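NEQ263 (Nanoarchaeum equitans Kin4-M, PDB 5BN3) probably binds ATP as the B-type subunit (NeqB) of an unusual archaeal ATP synthase core complex, in which it assembles with NeqA. Local coordinates at residues 146-151 with 220-225. Numbering follows the deposited sequence.
Sequences QIARNV and DVLVLM
A148 meets the strand with both its backbone and its methyl: the CD2 methyl of L222 lies 3.9 Å from A148 CB and equally near A148 CA. From the next inward-facing position of the strand, L224 brings CD1 to the same alanine methyl, also at 3.9 Å from A148 CB, so that both leucine methyls approach it from the strand side. One turn along the helix, V151 adds its CG2, 4.0 Å from L222 CD2, with the two side chains crossing at about a right angle. With CG anti to the backbone N (chi1 174°), the second torsion of L222 then directs CD2 to A148 and V151; a different first torsion, with CG anti to the carbonyl carbon, serves L224 CD1. The short helix and strand segments run nearly antiparallel, at 174°, with their axes 10.4 Å apart. This is helix-on-sheet packing of the P-loop NTPase fold in the nucleotide-binding domain, helix 140-151 lying against strand 220-226, which sits between parallel strands 156-162 and 273-281. I277 of the latter strand extends the apolar layer, touching I147 and L224, while V221 and V223 turn to the other face of the sheet and pack on helix 196-215. At the strand's start, D220 forms a salt bridge with K126 and a hydrogen bond with S273. On the side of the helix turned from the strand, N150 ND2 donates to Q146 O at 2.8 Å, in a bent bond (130° at the hydrogen).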
# COMPACT_ATOMS: atom_id res chain seq x y z
N GLN B 146 10.50 2.13 -37.76
CA GLN B 146 11.65 2.84 -38.31
C GLN B 146 12.93 2.03 -38.11
O GLN B 146 13.82 2.02 -38.96
CB GLN B 146 11.78 4.24 -37.69
CG GLN B 146 12.89 5.08 -38.31
CD GLN B 146 12.88 6.52 -37.85
OE1 GLN B 146 12.09 6.90 -36.98
NE2 GLN B 146 13.77 7.34 -38.42
N ILE B 147 13.02 1.33 -36.98
CA ILE B 147 14.15 0.45 -36.71
C ILE B 147 14.12 -0.74 -37.66
O ILE B 147 15.13 -1.04 -38.31
CB ILE B 147 14.13 -0.06 -35.25
CG1 ILE B 147 14.55 1.07 -34.30
CG2 ILE B 147 15.07 -1.24 -35.09
CD1 ILE B 147 14.36 0.71 -32.83
N ALA B 148 12.98 -1.41 -37.75
CA ALA B 148 12.82 -2.58 -38.62
C ALA B 148 13.13 -2.26 -40.08
O ALA B 148 13.71 -3.08 -40.79
CB ALA B 148 11.42 -3.15 -38.48
N ARG B 149 12.74 -1.07 -40.51
CA ARG B 149 12.96 -0.62 -41.89
C ARG B 149 14.45 -0.60 -42.25
O ARG B 149 14.82 -0.85 -43.39
CB ARG B 149 12.36 0.77 -42.09
CG ARG B 149 12.32 1.24 -43.54
CD ARG B 149 12.20 2.76 -43.63
NE ARG B 149 11.13 3.28 -42.78
CZ ARG B 149 11.17 4.46 -42.17
NH1 ARG B 149 12.23 5.25 -42.32
NH2 ARG B 149 10.17 4.85 -41.41
N ASN B 150 15.30 -0.31 -41.26
CA ASN B 150 16.72 -0.09 -41.53
C ASN B 150 17.67 -1.24 -41.16
O ASN B 150 18.76 -1.35 -41.73
CB ASN B 150 17.18 1.22 -40.89
CG ASN B 150 16.54 2.44 -41.52
OD1 ASN B 150 16.80 2.75 -42.69
ND2 ASN B 150 15.71 3.14 -40.76
N VAL B 151 17.28 -2.08 -40.20
CA VAL B 151 18.16 -3.15 -39.73
C VAL B 151 17.78 -4.53 -40.28
O VAL B 151 18.48 -5.51 -40.02
CB VAL B 151 18.22 -3.21 -38.18
CG1 VAL B 151 18.60 -1.86 -37.61
CG2 VAL B 151 16.89 -3.68 -37.61
N ASP B 220 19.85 -14.61 -40.29
CA ASP B 220 19.71 -13.56 -39.29
C ASP B 220 18.25 -13.15 -39.26
O ASP B 220 17.67 -12.83 -40.30
CB ASP B 220 20.61 -12.37 -39.63
CG ASP B 220 22.08 -12.69 -39.47
OD1 ASP B 220 22.43 -13.46 -38.55
OD2 ASP B 220 22.90 -12.17 -40.27
N VAL B 221 17.65 -13.17 -38.08
CA VAL B 221 16.22 -12.91 -37.94
C VAL B 221 15.95 -11.73 -37.00
O VAL B 221 16.64 -11.57 -35.98
CB VAL B 221 15.48 -14.17 -37.43
CG1 VAL B 221 14.01 -13.88 -37.19
CG2 VAL B 221 15.64 -15.31 -38.42
N LEU B 222 14.98 -10.90 -37.35
CA LEU B 222 14.52 -9.83 -36.46
C LEU B 222 13.12 -10.15 -35.94
O LEU B 222 12.19 -10.34 -36.72
CB LEU B 222 14.50 -8.48 -37.18
CG LEU B 222 13.90 -7.34 -36.37
CD1 LEU B 222 14.76 -7.05 -35.16
CD2 LEU B 222 13.73 -6.08 -37.22
N VAL B 223 12.98 -10.22 -34.62
CA VAL B 223 11.67 -10.47 -34.02
C VAL B 223 11.17 -9.25 -33.26
O VAL B 223 11.84 -8.74 -32.37
CB VAL B 223 11.70 -11.69 -33.08
CG1 VAL B 223 10.30 -11.97 -32.54
CG2 VAL B 223 12.22 -12.91 -33.80
N LEU B 224 9.98 -8.78 -33.65
CA LEU B 224 9.32 -7.69 -32.95
C LEU B 224 8.08 -8.24 -32.24
O LEU B 224 7.30 -8.98 -32.85
CB LEU B 224 8.89 -6.60 -33.94
CG LEU B 224 9.94 -6.05 -34.90
CD1 LEU B 224 9.31 -5.10 -35.91
CD2 LEU B 224 11.04 -5.34 -34.14
N MET B 225 7.91 -7.91 -30.96
CA MET B 225 6.69 -8.31 -30.26
C MET B 225 6.10 -7.21 -29.37
O MET B 225 6.83 -6.45 -28.73
CB MET B 225 6.85 -9.64 -29.51
CG MET B 225 7.95 -9.68 -28.46
SD MET B 225 7.97 -11.27 -27.59
CE MET B 225 8.41 -12.38 -28.92